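Local atomic coordinates of ribonucleoside-diphosphate reductase small chain 2 (Saccharomyces cerevisiae, PDB entry 1JK0), a protein that forms the small subunit of ribonucleotide reductase with its partner chain, which it helps to fold and join to the large subunits for deoxyribonucleotide synthesis. Residues Q78-I90 with S128-K140. Sequence-based numbering, arbitrary orientation.
Sequences QKTYIGNLLALSI and SEVYSMMVDAFFK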
ATOM      1  N   GLN B  78     -23.335 -23.771  21.179  1.00 83.68           N
ATOM      2  CA  GLN B  78     -22.212 -23.801  20.244  1.00 81.56           C
ATOM      3  C   GLN B  78     -22.364 -22.654  19.256  1.00 81.37           C
ATOM      4  O   GLN B  78     -21.402 -22.225  18.630  1.00 81.36           O
ATOM      5  CB  GLN B  78     -22.174 -25.127  19.480  1.00 80.19           C
ATOM      6  CG  GLN B  78     -21.761 -26.319  20.309  1.00 78.08           C
ATOM      7  CD  GLN B  78     -21.675 -27.592  19.494  1.00 78.16           C
ATOM      8  OE1 GLN B  78     -22.608 -27.953  18.773  1.00 77.65           O
ATOM      9  NE2 GLN B  78     -20.556 -28.290  19.613  1.00 77.26           N
ATOM     10  N   LYS B  79     -23.592 -22.172  19.112  1.00 81.53           N
ATOM     11  CA  LYS B  79     -23.887 -21.061  18.219  1.00 81.79           C
ATOM     12  C   LYS B  79     -23.458 -19.761  18.897  1.00 81.13           C
ATOM     13  O   LYS B  79     -23.058 -18.795  18.243  1.00 80.85           O
ATOM     14  CB  LYS B  79     -25.385 -21.014  17.924  1.00 83.24           C
ATOM     15  CG  LYS B  79     -25.894 -22.184  17.105  1.00 85.49           C
ATOM     16  CD  LYS B  79     -27.422 -22.199  17.051  1.00 87.35           C
ATOM     17  CE  LYS B  79     -27.931 -23.260  16.084  1.00 87.46           C
ATOM     18  NZ  LYS B  79     -27.232 -24.565  16.267  1.00 86.95           N
ATOM     19  N   THR B  80     -23.547 -19.749  20.220  1.00 80.35           N
ATOM     20  CA  THR B  80     -23.174 -18.579  20.997  1.00 78.84           C
ATOM     21  C   THR B  80     -21.652 -18.427  20.973  1.00 78.31           C
ATOM     22  O   THR B  80     -21.128 -17.312  20.935  1.00 78.98           O
ATOM     23  CB  THR B  80     -23.676 -18.716  22.451  1.00 77.60           C
ATOM     24  OG1 THR B  80     -25.066 -19.069  22.437  1.00 76.29           O
ATOM     25  CG2 THR B  80     -23.508 -17.402  23.203  1.00 77.67           C
ATOM     26  N   TYR B  81     -20.951 -19.558  20.980  1.00 76.97           N
ATOM     27  CA  TYR B  81     -19.492 -19.572  20.954  1.00 75.56           C
ATOM     28  C   TYR B  81     -18.985 -18.840  19.724  1.00 74.38           C
ATOM     29  O   TYR B  81     -18.427 -17.746  19.810  1.00 73.41           O
ATOM     30  CB  TYR B  81     -18.987 -21.014  20.918  1.00 76.20           C
ATOM     31  CG  TYR B  81     -17.482 -21.129  20.915  1.00 76.98           C
ATOM     32  CD1 TYR B  81     -16.714 -20.407  21.833  1.00 77.83           C
ATOM     33  CD2 TYR B  81     -16.827 -21.974  20.024  1.00 76.71           C
ATOM     34  CE1 TYR B  81     -15.332 -20.519  21.870  1.00 77.23           C
ATOM     35  CE2 TYR B  81     -15.438 -22.097  20.050  1.00 77.56           C
ATOM     36  CZ  TYR B  81     -14.698 -21.364  20.978  1.00 77.31           C
ATOM     37  OH  TYR B  81     -13.330 -21.464  21.019  1.00 76.09           O
ATOM     38  N   ILE B  82     -19.180 -19.478  18.579  1.00 73.03           N
ATOM     39  CA  ILE B  82     -18.788 -18.931  17.295  1.00 71.73           C
ATOM     40  C   ILE B  82     -19.139 -17.451  17.246  1.00 71.12           C
ATOM     41  O   ILE B  82     -18.398 -16.651  16.688  1.00 72.20           O
ATOM     42  CB  ILE B  82     -19.518 -19.671  16.169  1.00 71.22           C
ATOM     43  CG1 ILE B  82     -19.103 -21.143  16.194  1.00 70.73           C
ATOM     44  CG2 ILE B  82     -19.225 -19.024  14.828  1.00 71.01           C
ATOM     45  CD1 ILE B  82     -19.889 -22.021  15.260  1.00 71.57           C
ATOM     46  N   GLY B  83     -20.274 -17.099  17.841  1.00 70.53           N
ATOM     47  CA  GLY B  83     -20.703 -15.713  17.860  1.00 69.14           C
ATOM     48  C   GLY B  83     -19.602 -14.796  18.348  1.00 68.22           C
ATOM     49  O   GLY B  83     -19.175 -13.905  17.621  1.00 68.23           O
ATOM     50  N   ASN B  84     -19.137 -15.009  19.575  1.00 67.91           N
ATOM     51  CA  ASN B  84     -18.071 -14.185  20.143  1.00 67.66           C
ATOM     52  C   ASN B  84     -16.772 -14.362  19.349  1.00 66.75           C
ATOM     53  O   ASN B  84     -16.086 -13.387  19.031  1.00 65.38           O
ATOM     54  CB  ASN B  84     -17.846 -14.554  21.617  1.00 68.91           C
ATOM     55  CG  ASN B  84     -19.091 -14.343  22.473  1.00 69.70           C
ATOM     56  OD1 ASN B  84     -19.563 -13.211  22.649  1.00 69.73           O
ATOM     57  ND2 ASN B  84     -19.631 -15.435  23.008  1.00 68.70           N
ATOM     58  N   LEU B  85     -16.451 -15.618  19.032  1.00 66.51           N
ATOM     59  CA  LEU B  85     -15.257 -15.985  18.260  1.00 64.90           C
ATOM     60  C   LEU B  85     -15.104 -15.058  17.060  1.00 63.55           C
ATOM     61  O   LEU B  85     -14.021 -14.534  16.799  1.00 64.26           O
ATOM     62  CB  LEU B  85     -15.384 -17.431  17.776  1.00 65.44           C
ATOM     63  CG  LEU B  85     -14.191 -18.129  17.121  1.00 66.58           C
ATOM     64  CD1 LEU B  85     -13.805 -17.434  15.826  1.00 67.94           C
ATOM     65  CD2 LEU B  85     -13.034 -18.141  18.098  1.00 67.56           C
ATOM     66  N   LEU B  86     -16.193 -14.872  16.325  1.00 61.29           N
ATOM     67  CA  LEU B  86     -16.179 -13.995  15.173  1.00 59.83           C
ATOM     68  C   LEU B  86     -16.172 -12.568  15.681  1.00 58.92           C
ATOM     69  O   LEU B  86     -15.320 -11.774  15.304  1.00 58.32           O
ATOM     70  CB  LEU B  86     -17.417 -14.221  14.296  1.00 59.12           C
ATOM     71  CG  LEU B  86     -17.681 -15.645  13.792  1.00 58.65           C
ATOM     72  CD1 LEU B  86     -18.841 -15.635  12.803  1.00 57.16           C
ATOM     73  CD2 LEU B  86     -16.427 -16.203  13.146  1.00 58.30           C
ATOM     74  N   ALA B  87     -17.124 -12.263  16.557  1.00 59.21           N
ATOM     75  CA  ALA B  87     -17.271 -10.926  17.131  1.00 58.42           C
ATOM     76  C   ALA B  87     -15.970 -10.355  17.683  1.00 57.45           C
ATOM     77  O   ALA B  87     -15.763  -9.142  17.665  1.00 57.78           O
ATOM     78  CB  ALA B  87     -18.334 -10.938  18.217  1.00 58.96           C
ATOM     79  N   LEU B  88     -15.094 -11.216  18.184  1.00 55.82           N
ATOM     80  CA  LEU B  88     -13.825 -10.731  18.700  1.00 55.08           C
ATOM     81  C   LEU B  88     -12.984 -10.279  17.502  1.00 54.90           C
ATOM     82  O   LEU B  88     -12.769  -9.078  17.281  1.00 53.84           O
ATOM     83  CB  LEU B  88     -13.106 -11.846  19.468  1.00 54.20           C
ATOM     84  CG  LEU B  88     -13.769 -12.223  20.796  1.00 53.44           C
ATOM     85  CD1 LEU B  88     -13.044 -13.397  21.428  1.00 52.68           C
ATOM     86  CD2 LEU B  88     -13.760 -11.009  21.731  1.00 52.49           C
ATOM     87  N   SER B  89     -12.545 -11.265  16.724  1.00 53.92           N
ATOM     88  CA  SER B  89     -11.726 -11.067  15.533  1.00 51.86           C
ATOM     89  C   SER B  89     -12.219  -9.941  14.624  1.00 51.24           C
ATOM     90  O   SER B  89     -11.437  -9.122  14.136  1.00 51.65           O
ATOM     91  CB  SER B  89     -11.701 -12.364  14.734  1.00 51.35           C
ATOM     92  OG  SER B  89     -11.719 -13.489  15.591  1.00 51.42           O
ATOM     93  N   ILE B  90     -13.523  -9.920  14.390  1.00 50.29           N
ATOM     94  CA  ILE B  90     -14.142  -8.934  13.523  1.00 49.93           C
ATOM     95  C   ILE B  90     -14.214  -7.580  14.218  1.00 47.47           C
ATOM     96  O   ILE B  90     -13.371  -7.266  15.056  1.00 45.32           O
ATOM     97  CB  ILE B  90     -15.557  -9.419  13.116  1.00 51.01           C
ATOM     98  CG1 ILE B  90     -16.142  -8.545  12.008  1.00 51.50           C
ATOM     99  CG2 ILE B  90     -16.470  -9.397  14.324  1.00 53.48           C
ATOM    100  CD1 ILE B  90     -17.527  -9.014  11.571  1.00 51.42           C
ATOM    101  N   SER B 128     -10.850  -9.786   7.899  1.00 28.35           N
ATOM    102  CA  SER B 128     -11.895  -8.995   8.506  1.00 29.92           C
ATOM    103  C   SER B 128     -13.187  -9.079   7.690  1.00 31.25           C
ATOM    104  O   SER B 128     -14.272  -8.860   8.220  1.00 32.42           O
ATOM    105  CB  SER B 128     -11.425  -7.549   8.645  1.00 30.37           C
ATOM    106  OG  SER B 128     -12.184  -6.854   9.634  1.00 34.24           O
ATOM    107  N   GLU B 129     -13.071  -9.395   6.403  1.00 33.05           N
ATOM    108  CA  GLU B 129     -14.247  -9.523   5.541  1.00 33.91           C
ATOM    109  C   GLU B 129     -14.833 -10.917   5.652  1.00 34.63           C
ATOM    110  O   GLU B 129     -16.022 -11.072   5.901  1.00 34.90           O
ATOM    111  CB  GLU B 129     -13.919  -9.288   4.061  1.00 34.40           C
ATOM    112  CG  GLU B 129     -15.178  -9.346   3.180  1.00 33.97           C
ATOM    113  CD  GLU B 129     -14.900  -9.273   1.693  1.00 34.12           C
ATOM    114  OE1 GLU B 129     -14.003  -8.519   1.277  1.00 34.33           O
ATOM    115  OE2 GLU B 129     -15.608  -9.952   0.924  1.00 36.68           O
ATOM    116  N   VAL B 130     -14.007 -11.935   5.444  1.00 35.42           N
ATOM    117  CA  VAL B 130     -14.515 -13.288   5.534  1.00 38.79           C
ATOM    118  C   VAL B 130     -15.200 -13.479   6.882  1.00 40.48           C
ATOM    119  O   VAL B 130     -16.305 -14.015   6.937  1.00 41.22           O
ATOM    120  CB  VAL B 130     -13.396 -14.343   5.310  1.00 38.16           C
ATOM    121  CG1 VAL B 130     -12.174 -13.971   6.071  1.00 40.56           C
ATOM    122  CG2 VAL B 130     -13.874 -15.713   5.738  1.00 38.20           C
ATOM    123  N   TYR B 131     -14.572 -13.016   7.961  1.00 42.58           N
ATOM    124  CA  TYR B 131     -15.174 -13.153   9.281  1.00 44.14           C
ATOM    125  C   TYR B 131     -16.562 -12.554   9.249  1.00 46.30           C
ATOM    126  O   TYR B 131     -17.530 -13.201   9.639  1.00 47.07           O
ATOM    127  CB  TYR B 131     -14.364 -12.433  10.362  1.00 44.87           C
ATOM    128  CG  TYR B 131     -13.136 -13.168  10.835  1.00 44.64           C
ATOM    129  CD1 TYR B 131     -13.155 -14.541  11.027  1.00 44.67           C
ATOM    130  CD2 TYR B 131     -11.958 -12.481  11.110  1.00 45.27           C
ATOM    131  CE1 TYR B 131     -12.028 -15.218  11.483  1.00 47.35           C
ATOM    132  CE2 TYR B 131     -10.826 -13.145  11.571  1.00 46.16           C
ATOM    133  CZ  TYR B 131     -10.861 -14.515  11.756  1.00 46.75           C
ATOM    134  OH  TYR B 131      -9.740 -15.179  12.228  1.00 47.14           O
ATOM    135  N   SER B 132     -16.659 -11.315   8.782  1.00 48.31           N
ATOM    136  CA  SER B 132     -17.949 -10.646   8.714  1.00 50.66           C
ATOM    137  C   SER B 132     -18.970 -11.483   7.948  1.00 52.56           C
ATOM    138  O   SER B 132     -20.081 -11.691   8.428  1.00 54.42           O
ATOM    139  CB  SER B 132     -17.805  -9.270   8.065  1.00 51.18           C
ATOM    140  OG  SER B 132     -17.067  -8.382   8.893  1.00 51.90           O
ATOM    141  N   MET B 133     -18.595 -11.972   6.769  1.00 53.92           N
ATOM    142  CA  MET B 133     -19.498 -12.789   5.961  1.00 54.84           C
ATOM    143  C   MET B 133     -20.132 -13.909   6.773  1.00 55.05           C
ATOM    144  O   MET B 133     -21.303 -14.226   6.587  1.00 55.30           O
ATOM    145  CB  MET B 133     -18.758 -13.415   4.784  1.00 54.90           C
ATOM    146  CG  MET B 133     -17.977 -12.438   3.958  1.00 55.46           C
ATOM    147  SD  MET B 133     -17.759 -13.077   2.317  1.00 56.98           S
ATOM    148  CE  MET B 133     -16.951 -14.617   2.677  1.00 56.27           C
ATOM    149  N   MET B 134     -19.353 -14.519   7.659  1.00 55.46           N
ATOM    150  CA  MET B 134     -19.858 -15.604   8.486  1.00 57.30           C
ATOM    151  C   MET B 134     -20.900 -15.040   9.446  1.00 58.47           C
ATOM    152  O   MET B 134     -21.997 -15.583   9.594  1.00 58.93           O
ATOM    153  CB  MET B 134     -18.701 -16.259   9.241  1.00 56.71           C
ATOM    154  CG  MET B 134     -17.533 -16.588   8.329  1.00 56.52           C
ATOM    155  SD  MET B 134     -16.300 -17.685   9.035  1.00 57.62           S
ATOM    156  CE  MET B 134     -16.447 -19.085   7.915  1.00 57.17           C
ATOM    157  N   VAL B 135     -20.550 -13.934  10.084  1.00 59.23           N
ATOM    158  CA  VAL B 135     -21.449 -13.258  11.004  1.00 60.64           C
ATOM    159  C   VAL B 135     -22.766 -12.944  10.270  1.00 62.00           C
ATOM    160  O   VAL B 135     -23.835 -12.933  10.876  1.00 62.43           O
ATOM    161  CB  VAL B 135     -20.788 -11.943  11.533  1.00 59.85           C
ATOM    162  CG1 VAL B 135     -21.821 -11.039  12.173  1.00 58.34           C
ATOM    163  CG2 VAL B 135     -19.694 -12.284  12.539  1.00 57.55           C
ATOM    164  N   ASP B 136     -22.679 -12.723   8.958  1.00 62.38           N
ATOM    165  CA  ASP B 136     -23.846 -12.391   8.139  1.00 63.19           C
ATOM    166  C   ASP B 136     -24.649 -13.621   7.669  1.00 64.14           C
ATOM    167  O   ASP B 136     -25.867 -13.687   7.849  1.00 63.62           O
ATOM    168  CB  ASP B 136     -23.396 -11.570   6.920  1.00 61.87           C
ATOM    169  CG  ASP B 136     -24.514 -10.720   6.333  1.00 62.21           C
ATOM    170  OD1 ASP B 136     -24.874  -9.688   6.946  1.00 62.15           O
ATOM    171  OD2 ASP B 136     -25.036 -11.087   5.259  1.00 61.98           O
ATOM    172  N   ALA B 137     -23.972 -14.592   7.068  1.00 65.35           N
ATOM    173  CA  ALA B 137     -24.645 -15.790   6.571  1.00 66.50           C
ATOM    174  C   ALA B 137     -25.170 -16.667   7.694  1.00 67.00           C
ATOM    175  O   ALA B 137     -26.098 -17.457   7.503  1.00 66.68           O
ATOM    176  CB  ALA B 137     -23.691 -16.594   5.695  1.00 67.12           C
ATOM    177  N   PHE B 138     -24.577 -16.526   8.868  1.00 67.77           N
ATOM    178  CA  PHE B 138     -24.972 -17.338  10.003  1.00 68.96           C
ATOM    179  C   PHE B 138     -25.969 -16.662  10.924  1.00 70.02           C
ATOM    180  O   PHE B 138     -27.121 -17.081  11.017  1.00 70.22           O
ATOM    181  CB  PHE B 138     -23.730 -17.744  10.796  1.00 69.24           C
ATOM    182  CG  PHE B 138     -22.746 -18.568  10.007  1.00 69.83           C
ATOM    183  CD1 PHE B 138     -21.537 -18.955  10.574  1.00 70.16           C
ATOM    184  CD2 PHE B 138     -23.039 -18.984   8.713  1.00 69.72           C
ATOM    185  CE1 PHE B 138     -20.639 -19.743   9.867  1.00 69.78           C
ATOM    186  CE2 PHE B 138     -22.147 -19.770   7.999  1.00 69.64           C
ATOM    187  CZ  PHE B 138     -20.946 -20.151   8.579  1.00 69.69           C
ATOM    188  N   PHE B 139     -25.521 -15.615  11.603  1.00 71.35           N
ATOM    189  CA  PHE B 139     -26.362 -14.892  12.543  1.00 72.90           C
ATOM    190  C   PHE B 139     -27.214 -13.820  11.879  1.00 74.95           C
ATOM    191  O   PHE B 139     -27.444 -12.753  12.449  1.00 75.33           O
ATOM    192  CB  PHE B 139     -25.487 -14.272  13.630  1.00 72.34           C
ATOM    193  CG  PHE B 139     -24.580 -15.261  14.304  1.00 73.02           C
ATOM    194  CD1 PHE B 139     -23.594 -15.924  13.583  1.00 73.60           C
ATOM    195  CD2 PHE B 139     -24.735 -15.558  15.650  1.00 73.23           C
ATOM    196  CE1 PHE B 139     -22.780 -16.869  14.189  1.00 74.05           C
ATOM    197  CE2 PHE B 139     -23.927 -16.500  16.267  1.00 73.61           C
ATOM    198  CZ  PHE B 139     -22.947 -17.159  15.535  1.00 74.32           C
ATOM    199  N   LYS B 140     -27.682 -14.117  10.672  1.00 77.50           N
ATOM    200  CA  LYS B 140     -28.525 -13.205   9.910  1.00 80.23           C
ATOM    201  C   LYS B 140     -27.938 -11.804   9.800  1.00 82.32           C
ATOM    202  O   LYS B 140     -27.083 -11.414  10.594  1.00 82.42           O
ATOM    203  CB  LYS B 140     -29.914 -13.124  10.540  1.00 80.66           C
ATOM    204  CG  LYS B 140     -31.058 -13.441   9.583  1.00 81.70           C
ATOM    205  CD  LYS B 140     -30.974 -12.616   8.301  1.00 81.45           C
ATOM    206  CE  LYS B 140     -32.269 -12.693   7.517  1.00 82.26           C
ATOM    207  NZ  LYS B 140     -32.725 -14.101   7.343  1.00 82.59           N
TER
HETATM  208  O   HOH W   1     -10.056  -7.109  11.858  1.00 32.34           O
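Ser89 lies over one face of the Tyr131 ring in a CH-pi contact, its CB 3.8 Å from the ring centroid and displaced toward the CE2 rim. Leu86 CD2 approaches the same ring obliquely near CD1. The Phe139 ring has Lys79 O at its edge, near the ring plane, while Gly83 N approaches obliquely; with no side chain, Gly83 probably leaves room for the ring. Between the two rings Leu86 enters from helix 78-89: its CG is anti to the carbonyl carbon (chi1 -55°), and the extended chi2 (-173°) carries CD1 to 3.6 Å from Met134 CB and 3.5 Å from Val135 CG2. Ile90 CD1 meets Val135 CG2 at 4.0 Å. Ser89 OG turns back to its own helix and donates to Leu85 O (2.8 Å), with the donor nearly in line with the carbonyl, while a water joins Ser89 O, weakly, to Ser128 OG. A glycine in place of Ser89 would probably leave this face of Tyr131 less well covered and Leu85 O without its hydroxyl partner. The axes of helix 78-89 and of residues 128-138 run roughly antiparallel, at 146°, within the helical, ferritin-like fold of the small subunit, and Ile216 of helix 207-232 also packs on Tyr131, the predicted active-site residue. No direct hydrogen bond crosses the interface, so apolar packing and the CH-pi contact carry most of it.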